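Local coordinates for protein leucine aminopeptidase (PDB 5GNE) that probably removes amino-terminal residues from peptides as a zinc-dependent aminopeptidase of the M28 family from Legionella pneumophila, at residues 123-128 with 196-201; 186-191 with 230-235; 269-274 with 352-357. One frame throughout, in Å; residues are numbered along the deposited sequence.

Contact 1: residues 123-128 with 196-201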
loop_
_atom_site.group_PDB
_atom_site.type_symbol
_atom_site.label_atom_id
_atom_site.label_comp_id
_atom_site.label_asym_id
_atom_site.label_seq_id
_atom_site.Cartn_x
_atom_site.Cartn_y
_atom_site.Cartn_z
ATOM N N SER A 123 -6.736 -12.554 13.294
ATOM C CA SER A 123 -7.690 -13.095 14.255
ATOM C C SER A 123 -9.017 -12.327 14.185
ATOM O O SER A 123 -10.050 -12.834 14.619
ATOM C CB SER A 123 -7.121 -13.079 15.675
ATOM O OG SER A 123 -7.214 -11.792 16.258
ATOM N N TYR A 124 -8.989 -11.099 13.666
ATOM C CA TYR A 124 -10.231 -10.354 13.405
ATOM C C TYR A 124 -11.101 -11.111 12.415
ATOM O O TYR A 124 -10.588 -11.763 11.504
ATOM C CB TYR A 124 -9.954 -8.960 12.840
ATOM C CG TYR A 124 -9.291 -7.983 13.782
ATOM C CD1 TYR A 124 -9.998 -7.403 14.835
ATOM C CD2 TYR A 124 -7.964 -7.612 13.594
ATOM C CE1 TYR A 124 -9.386 -6.486 15.683
ATOM C CE2 TYR A 124 -7.345 -6.706 14.429
ATOM C CZ TYR A 124 -8.054 -6.141 15.469
ATOM O OH TYR A 124 -7.426 -5.234 16.299
ATOM N N ILE A 125 -12.413 -11.042 12.600
ATOM C CA ILE A 125 -13.333 -11.669 11.655
ATOM C C ILE A 125 -13.103 -11.105 10.238
ATOM O O ILE A 125 -13.017 -11.853 9.259
ATOM C CB ILE A 125 -14.819 -11.498 12.097
ATOM C CG1 ILE A 125 -15.763 -12.115 11.060
ATOM C CG2 ILE A 125 -15.162 -10.033 12.376
ATOM C CD1 ILE A 125 -15.590 -13.622 10.909
ATOM N N ASN A 126 -12.994 -9.784 10.152
ATOM C CA ASN A 126 -12.501 -9.103 8.966
ATOM C C ASN A 126 -11.901 -7.790 9.443
ATOM O O ASN A 126 -12.004 -7.468 10.622
ATOM C CB ASN A 126 -13.628 -8.864 7.952
ATOM C CG ASN A 126 -14.776 -8.010 8.522
ATOM O OD1 ASN A 126 -14.558 -6.876 8.962
ATOM N ND2 ASN A 126 -15.995 -8.555 8.512
ATOM N N ARG A 127 -11.248 -7.058 8.542
ATOM C CA ARG A 127 -10.767 -5.701 8.775
ATOM C C ARG A 127 -11.386 -4.741 7.731
ATOM O O ARG A 127 -10.701 -3.883 7.160
ATOM C CB ARG A 127 -9.241 -5.657 8.705
ATOM C CG ARG A 127 -8.493 -6.482 9.722
ATOM C CD ARG A 127 -6.988 -6.467 9.439
ATOM N NE ARG A 127 -6.586 -7.720 8.799
ATOM C CZ ARG A 127 -6.073 -7.821 7.580
ATOM N NH1 ARG A 127 -5.848 -6.755 6.848
ATOM N NH2 ARG A 127 -5.757 -9.001 7.101
ATOM N N SER A 128 -12.688 -4.876 7.502
ATOM C CA SER A 128 -13.393 -4.094 6.485
ATOM C C SER A 128 -13.503 -2.606 6.815
ATOM O O SER A 128 -13.672 -2.237 7.967
ATOM C CB SER A 128 -14.787 -4.672 6.278
ATOM O OG SER A 128 -15.659 -3.702 5.735
ATOM N N ASP A 196 -15.641 -7.497 3.241
ATOM C CA ASP A 196 -16.603 -7.820 4.292
ATOM C C ASP A 196 -16.731 -9.314 4.471
ATOM O O ASP A 196 -16.278 -10.092 3.629
ATOM C CB ASP A 196 -17.983 -7.253 3.973
ATOM C CG ASP A 196 -17.997 -5.747 3.954
ATOM O OD1 ASP A 196 -17.861 -5.143 5.039
ATOM O OD2 ASP A 196 -18.147 -5.177 2.847
ATOM N N GLY A 197 -17.372 -9.700 5.569
ATOM C CA GLY A 197 -17.640 -11.090 5.857
ATOM C C GLY A 197 -16.522 -11.721 6.651
ATOM O O GLY A 197 -15.972 -11.119 7.574
ATOM N N ASN A 198 -16.190 -12.953 6.294
ATOM C CA ASN A 198 -15.103 -13.648 6.953
ATOM C C ASN A 198 -13.818 -13.631 6.116
ATOM O O ASN A 198 -13.623 -14.438 5.203
ATOM C CB ASN A 198 -15.517 -15.064 7.267
ATOM C CG ASN A 198 -14.378 -15.867 7.818
ATOM O OD1 ASN A 198 -13.796 -15.508 8.840
ATOM N ND2 ASN A 198 -14.053 -16.969 7.153
ATOM N N MET A 199 -12.940 -12.695 6.449
ATOM C CA MET A 199 -11.757 -12.404 5.645
ATOM C C MET A 199 -10.556 -12.190 6.539
ATOM O O MET A 199 -10.326 -11.087 7.039
ATOM C CB MET A 199 -11.989 -11.165 4.783
ATOM C CG MET A 199 -13.157 -11.272 3.822
ATOM S SD MET A 199 -12.759 -12.254 2.368
ATOM C CE MET A 199 -14.378 -12.421 1.629
ATOM N N PRO A 200 -9.777 -13.253 6.739
ATOM C CA PRO A 200 -8.559 -13.143 7.546
ATOM C C PRO A 200 -7.549 -12.225 6.875
ATOM O O PRO A 200 -6.733 -11.599 7.561
ATOM C CB PRO A 200 -8.057 -14.603 7.652
ATOM C CG PRO A 200 -8.833 -15.386 6.599
ATOM C CD PRO A 200 -10.124 -14.647 6.405
ATOM N N GLY A 201 -7.596 -12.183 5.545
ATOM C CA GLY A 201 -6.771 -11.288 4.752
ATOM C C GLY A 201 -5.323 -11.416 5.161
ATOM O O GLY A 201 -4.611 -10.424 5.292
#

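Contact 2: residues 186-191 with 230-235. With ZN (zinc ion), chain D.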
loop_
_atom_site.group_PDB
_atom_site.type_symbol
_atom_site.label_atom_id
_atom_site.label_comp_id
_atom_site.label_asym_id
_atom_site.label_seq_id
_atom_site.Cartn_x
_atom_site.Cartn_y
_atom_site.Cartn_z
ATOM N N ILE A 186 10.850 9.570 3.316
ATOM C CA ILE A 186 10.681 8.262 2.742
ATOM C C ILE A 186 9.368 7.759 3.274
ATOM O O ILE A 186 9.050 8.001 4.418
ATOM C CB ILE A 186 11.833 7.335 3.090
ATOM C CG1 ILE A 186 13.104 7.880 2.458
ATOM C CG2 ILE A 186 11.605 5.940 2.534
ATOM C CD1 ILE A 186 14.310 7.288 3.095
ATOM N N VAL A 187 8.572 7.138 2.410
ATOM C CA VAL A 187 7.286 6.599 2.809
ATOM C C VAL A 187 7.232 5.080 2.597
ATOM O O VAL A 187 7.559 4.563 1.508
ATOM C CB VAL A 187 6.129 7.273 2.044
ATOM C CG1 VAL A 187 4.811 6.610 2.378
ATOM C CG2 VAL A 187 6.070 8.758 2.360
ATOM N N ILE A 188 6.805 4.388 3.639
ATOM C CA ILE A 188 6.464 2.981 3.594
ATOM C C ILE A 188 4.965 2.848 3.861
ATOM O O ILE A 188 4.447 3.429 4.835
ATOM C CB ILE A 188 7.204 2.151 4.690
ATOM C CG1 ILE A 188 8.653 2.607 4.860
ATOM C CG2 ILE A 188 7.080 0.660 4.399
ATOM C CD1 ILE A 188 9.485 2.400 3.617
ATOM N N GLY A 189 4.264 2.060 3.071
ATOM C CA GLY A 189 2.834 1.926 3.266
ATOM C C GLY A 189 2.344 0.518 3.011
ATOM O O GLY A 189 2.967 -0.248 2.275
ATOM N N ALA A 190 1.218 0.183 3.627
ATOM C CA ALA A 190 0.532 -1.084 3.397
ATOM C C ALA A 190 -0.923 -0.824 3.717
ATOM O O ALA A 190 -1.220 0.114 4.437
ATOM C CB ALA A 190 1.114 -2.187 4.291
ATOM N N HIS A 191 -1.844 -1.604 3.194
ATOM C CA HIS A 191 -3.235 -1.359 3.538
ATOM C C HIS A 191 -3.739 -2.330 4.597
ATOM O O HIS A 191 -3.370 -3.502 4.598
ATOM C CB HIS A 191 -4.123 -1.380 2.294
ATOM C CG HIS A 191 -4.404 -2.735 1.714
ATOM N ND1 HIS A 191 -5.487 -3.491 2.110
ATOM C CD2 HIS A 191 -3.830 -3.407 0.691
ATOM C CE1 HIS A 191 -5.535 -4.606 1.397
ATOM N NE2 HIS A 191 -4.546 -4.582 0.526
ATOM N N ILE A 230 11.033 9.195 8.128
ATOM C CA ILE A 230 10.517 7.972 7.560
ATOM C C ILE A 230 9.075 7.840 7.975
ATOM O O ILE A 230 8.769 7.847 9.153
ATOM C CB ILE A 230 11.277 6.732 8.067
ATOM C CG1 ILE A 230 12.776 6.966 7.972
ATOM C CG2 ILE A 230 10.845 5.487 7.284
ATOM C CD1 ILE A 230 13.265 7.382 6.594
ATOM N N TYR A 231 8.188 7.681 7.010
ATOM C CA TYR A 231 6.786 7.464 7.320
ATOM C C TYR A 231 6.407 6.001 7.242
ATOM O O TYR A 231 6.839 5.250 6.339
ATOM C CB TYR A 231 5.876 8.264 6.370
ATOM C CG TYR A 231 5.851 9.745 6.625
ATOM C CD1 TYR A 231 6.836 10.581 6.108
ATOM C CD2 TYR A 231 4.818 10.317 7.366
ATOM C CE1 TYR A 231 6.808 11.961 6.350
ATOM C CE2 TYR A 231 4.779 11.686 7.606
ATOM C CZ TYR A 231 5.782 12.497 7.097
ATOM O OH TYR A 231 5.752 13.848 7.327
ATOM N N PHE A 232 5.577 5.587 8.177
ATOM C CA PHE A 232 4.982 4.276 8.058
ATOM C C PHE A 232 3.482 4.474 8.051
ATOM O O PHE A 232 2.942 5.135 8.932
ATOM C CB PHE A 232 5.422 3.356 9.183
ATOM C CG PHE A 232 6.909 3.137 9.234
ATOM C CD1 PHE A 232 7.728 4.020 9.932
ATOM C CD2 PHE A 232 7.490 2.051 8.598
ATOM C CE1 PHE A 232 9.099 3.825 9.981
ATOM C CE2 PHE A 232 8.849 1.852 8.641
ATOM C CZ PHE A 232 9.658 2.735 9.336
ATOM N N ILE A 233 2.824 3.939 7.028
ATOM C CA ILE A 233 1.417 4.175 6.807
ATOM C C ILE A 233 0.567 2.914 6.687
ATOM O O ILE A 233 0.922 1.950 6.016
ATOM C CB ILE A 233 1.196 5.044 5.543
ATOM C CG1 ILE A 233 2.033 6.330 5.638
ATOM C CG2 ILE A 233 -0.245 5.430 5.432
ATOM C CD1 ILE A 233 1.932 7.235 4.466
ATOM N N ALA A 234 -0.560 2.934 7.380
ATOM C CA ALA A 234 -1.627 1.947 7.221
ATOM C C ALA A 234 -2.847 2.541 6.487
ATOM O O ALA A 234 -3.619 3.327 7.072
ATOM C CB ALA A 234 -2.037 1.408 8.585
ATOM N N TYR A 235 -2.995 2.214 5.208
ATOM C CA TYR A 235 -4.102 2.725 4.412
ATOM C C TYR A 235 -5.417 2.063 4.766
ATOM O O TYR A 235 -5.523 0.833 4.822
ATOM C CB TYR A 235 -3.847 2.530 2.903
ATOM C CG TYR A 235 -2.520 3.074 2.421
ATOM C CD1 TYR A 235 -2.275 4.434 2.432
ATOM C CD2 TYR A 235 -1.503 2.228 1.987
ATOM C CE1 TYR A 235 -1.060 4.952 1.995
ATOM C CE2 TYR A 235 -0.286 2.741 1.545
ATOM C CZ TYR A 235 -0.072 4.101 1.544
ATOM O OH TYR A 235 1.131 4.615 1.112
HETATM ZN ZN ZN D . -3.860 -5.800 -1.287
#

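Contact 3: residues 269-274 with 352-357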
loop_
_atom_site.group_PDB
_atom_site.type_symbol
_atom_site.label_atom_id
_atom_site.label_comp_id
_atom_site.label_asym_id
_atom_site.label_seq_id
_atom_site.Cartn_x
_atom_site.Cartn_y
_atom_site.Cartn_z
ATOM N N GLY A 269 3.771 -12.123 1.770
ATOM C CA GLY A 269 3.920 -13.326 2.567
ATOM C C GLY A 269 3.598 -14.693 2.004
ATOM O O GLY A 269 3.773 -15.695 2.691
ATOM N N TYR A 270 3.149 -14.755 0.761
ATOM C CA TYR A 270 2.731 -16.022 0.193
ATOM C C TYR A 270 3.666 -16.441 -0.903
ATOM O O TYR A 270 3.949 -15.670 -1.817
ATOM C CB TYR A 270 1.314 -15.944 -0.347
ATOM C CG TYR A 270 0.892 -17.166 -1.148
ATOM C CD1 TYR A 270 0.480 -18.325 -0.520
ATOM C CD2 TYR A 270 0.884 -17.144 -2.537
ATOM C CE1 TYR A 270 0.072 -19.439 -1.243
ATOM C CE2 TYR A 270 0.486 -18.253 -3.270
ATOM C CZ TYR A 270 0.081 -19.394 -2.616
ATOM O OH TYR A 270 -0.314 -20.486 -3.345
ATOM N N ARG A 271 4.157 -17.671 -0.803
ATOM C CA ARG A 271 4.942 -18.224 -1.881
ATOM C C ARG A 271 4.129 -19.244 -2.642
ATOM O O ARG A 271 3.450 -20.063 -2.042
ATOM C CB ARG A 271 6.233 -18.854 -1.374
ATOM C CG ARG A 271 7.194 -17.848 -0.811
ATOM C CD ARG A 271 8.561 -18.463 -0.748
ATOM N NE ARG A 271 9.536 -17.623 -0.068
ATOM C CZ ARG A 271 10.599 -18.105 0.557
ATOM N NH1 ARG A 271 10.816 -19.414 0.558
ATOM N NH2 ARG A 271 11.455 -17.293 1.155
ATOM N N ALA A 272 4.156 -19.146 -3.965
ATOM C CA ALA A 272 3.455 -20.095 -4.819
ATOM C C ALA A 272 4.106 -21.475 -4.658
ATOM O O ALA A 272 3.421 -22.469 -4.408
ATOM C CB ALA A 272 3.487 -19.637 -6.265
ATOM N N ASN A 273 5.427 -21.524 -4.826
ATOM C CA ASN A 273 6.230 -22.685 -4.450
ATOM C C ASN A 273 7.009 -22.352 -3.184
ATOM O O ASN A 273 7.908 -21.516 -3.212
ATOM C CB ASN A 273 7.177 -23.084 -5.580
ATOM C CG ASN A 273 6.531 -22.962 -6.949
ATOM O OD1 ASN A 273 5.619 -23.720 -7.292
ATOM N ND2 ASN A 273 7.004 -22.009 -7.743
ATOM N N ALA A 274 6.700 -23.052 -2.094
ATOM C CA ALA A 274 7.221 -22.727 -0.756
ATOM C C ALA A 274 8.742 -22.615 -0.596
ATOM O O ALA A 274 9.210 -22.200 0.470
ATOM C CB ALA A 274 6.696 -23.746 0.248
ATOM N N ILE A 352 -1.179 -19.885 5.383
ATOM C CA ILE A 352 -0.751 -19.679 4.019
ATOM C C ILE A 352 0.543 -18.839 3.938
ATOM O O ILE A 352 1.316 -18.943 2.976
ATOM C CB ILE A 352 -1.913 -18.991 3.280
ATOM C CG1 ILE A 352 -3.154 -19.877 3.379
ATOM C CG2 ILE A 352 -1.591 -18.652 1.860
ATOM C CD1 ILE A 352 -2.915 -21.252 2.909
ATOM N N LEU A 353 0.803 -18.063 4.991
ATOM C CA LEU A 353 1.977 -17.179 5.051
ATOM C C LEU A 353 3.304 -17.903 5.174
ATOM O O LEU A 353 3.428 -18.839 5.952
ATOM C CB LEU A 353 1.846 -16.197 6.218
ATOM C CG LEU A 353 0.604 -15.316 6.066
ATOM C CD1 LEU A 353 0.406 -14.355 7.224
ATOM C CD2 LEU A 353 0.607 -14.621 4.724
ATOM N N ASN A 354 4.285 -17.476 4.385
ATOM C CA ASN A 354 5.668 -17.926 4.531
ATOM C C ASN A 354 6.506 -16.901 5.314
ATOM O O ASN A 354 6.775 -15.802 4.810
ATOM C CB ASN A 354 6.285 -18.172 3.150
ATOM C CG ASN A 354 7.663 -18.822 3.225
ATOM O OD1 ASN A 354 8.651 -18.184 3.582
ATOM N ND2 ASN A 354 7.725 -20.106 2.904
ATOM N N LEU A 355 6.959 -17.268 6.513
ATOM C CA LEU A 355 7.708 -16.338 7.362
ATOM C C LEU A 355 9.082 -16.012 6.807
ATOM O O LEU A 355 9.543 -14.884 6.981
ATOM C CB LEU A 355 7.847 -16.845 8.794
ATOM C CG LEU A 355 8.458 -15.847 9.800
ATOM C CD1 LEU A 355 7.794 -14.482 9.818
ATOM C CD2 LEU A 355 8.450 -16.413 11.197
ATOM N N GLU A 356 9.726 -16.941 6.110
ATOM C CA GLU A 356 11.013 -16.615 5.489
ATOM C C GLU A 356 10.830 -15.479 4.460
ATOM O O GLU A 356 11.640 -14.541 4.387
ATOM C CB GLU A 356 11.616 -17.842 4.781
ATOM C CG GLU A 356 13.046 -17.643 4.256
ATOM C CD GLU A 356 13.731 -18.939 3.837
ATOM O OE1 GLU A 356 14.863 -19.203 4.292
ATOM O OE2 GLU A 356 13.144 -19.694 3.035
ATOM N N HIS A 357 9.716 -15.538 3.738
ATOM C CA HIS A 357 9.388 -14.580 2.687
ATOM C C HIS A 357 9.158 -13.153 3.216
ATOM O O HIS A 357 9.695 -12.185 2.691
ATOM C CB HIS A 357 8.145 -15.111 1.951
ATOM C CG HIS A 357 8.056 -14.717 0.513
ATOM N ND1 HIS A 357 9.141 -14.723 -0.337
ATOM C CD2 HIS A 357 6.983 -14.422 -0.265
ATOM C CE1 HIS A 357 8.758 -14.374 -1.549
ATOM N NE2 HIS A 357 7.447 -14.201 -1.533
#

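Contact 1: residues 123-128 with 196-201
The guanidinium group of Arg127 meets two consecutive backbone carbonyls at its edge, and both bonds come from NH2. Gly201 O lies in the guanidinium plane, 2.6 Å from Arg127 NH2, although the donor stands well above that carbonyl's own plane. Pro200 O, 2.8 Å from Arg127 NH2, is tilted somewhat out of the guanidinium plane. A bend at chi3 (-102°) turns the arginine's end toward this pair. The second flat group, the amide of Asn126, gives its ND2 to Gly197 O at 2.7 Å; the bond is nearly straight (167°), lies in the amide plane and uses a carbonyl lone pair. Asn126 OD1 accepts from Ser128 N, forming an Asx turn that fixes the amide's rotation from its other end. Beside it, Ser128 OG donates to Asp196 OD1 over 2.7 Å, arriving from above the carboxylate plane, while Asp196 OD2 forms a salt bridge with Arg240. One backbone bond, Met199 N to Ile125 O at 2.9 Å, completes the grip. Ile125 CD1 touches Asn198 OD1 at 3.3 Å, the two side chains crossing at about a right angle. Residues 123-128 link helix 111-123 to helix 132-151, and Tyr124 and Ile125 rest on the latter; residues 196-201 lie in the loop between strand 185-191 and helix 202-221, with Gly201 at the N-cap of the helix that carries the zinc ligand Asp204.

Contact 2: residues 186-191 with 230-235
Five backbone hydrogen bonds join strands 186-191 and 230-235, running from Tyr231 N to Ile186 O (2.8 Å) at one end to Tyr235 N to Ala190 O (2.9 Å) at the other. The strands are parallel neighbours in a beta-alpha-beta unit, with helix 202-221 as the crossover, and their directions diverge by 20°. At the end of the first strand His191 NE2 binds a zinc ion at 2.3 Å; Asp204 and Asp266 bind the same ion. His191 ND1 is hydrogen-bonded to Asp193, which helps to set the imidazole's rotation.

On the sheet face bearing Ile186, Ile188, Ile230 and Phe232, Ile186 and Ile230 lie side by side and meet through their CD1 methyls at 3.7 Å. Ile188 runs alongside Phe232, its CG1 3.9 Å from Phe232 CE2, and helix 355-373 packs on this face through Phe368, Ile369 and Leu372. The other face carries Val187, Tyr231, Ile233 and Tyr235, with helix 243-254 against it. There Val187 CG1 touches Ile233 CD1 at 3.6 Å. With CG anti to its carbonyl carbon (chi1 -53°), Tyr235 slants its ring back along the neighbouring strand, and its OH is hydrogen-bonded to Trp321. Gly189, lacking a side chain, admits this ring: Tyr235 CE2 lies 3.7 Å from Gly189 CA.

Contact 3: residues 269-274 with 352-357
Asn354 and Gly269 share the backbone hydrogen bond of this contact, Asn354 N to Gly269 O, nearly straight though modelled suspiciously short. It holds the loop after strand 259-264 against the N-terminal start of helix 355-373, whose N-cap is Asn354. The asparagine's CG is anti to the backbone N (chi1 -172°), and OD1 accepts from His357 N on a lone pair, in the carbonyl plane.

The same amide stacks on the guanidinium of Arg271, the two planes 23° apart and Asn354 OD1 3.6 Å from Arg271 CZ, over the centre of one guanidinium face. Charge is paired at the guanidinium edge: Glu356 OE2 forms a salt bridge whose hydrogen bonds are long and weak, 3.4 Å to Arg271 NH1. That NH1 also donates to Ala274 O, so the arginine also ties back to its own loop.

Leu353 CD2 packs against the Gly269 carbonyl and is backed by Trp115 of helix 111-123. His357 stands almost perpendicular to the guanidinium, its ring packed edge-to-face with Phe361. Arg271 CG sits over the face of the His357 ring in a CH-pi contact, 3.5 Å from the centroid and 11° off the normal.

Contacts 1 and 2 interlock along the chain: strand 186-191 leads into loop 196-201, and both lie between the partner segments 123-128 and 230-235. Contact 3 follows later in the sequence. The three centres lie 20 to 22 Å apart and none touches another; the nearest atoms of contacts 1 and 2 are about 5 Å apart, those of contacts 2 and 3 about 11 Å. Their closeness to the zinc site differs. Contact 2 supplies the ligand His191; in contact 1 the side chain of Met199 comes about 5 Å from that of the ligand His344; contact 3 is further off, the side chain of Leu353 about 8 Å from that of Asp204, which binds both zinc ions.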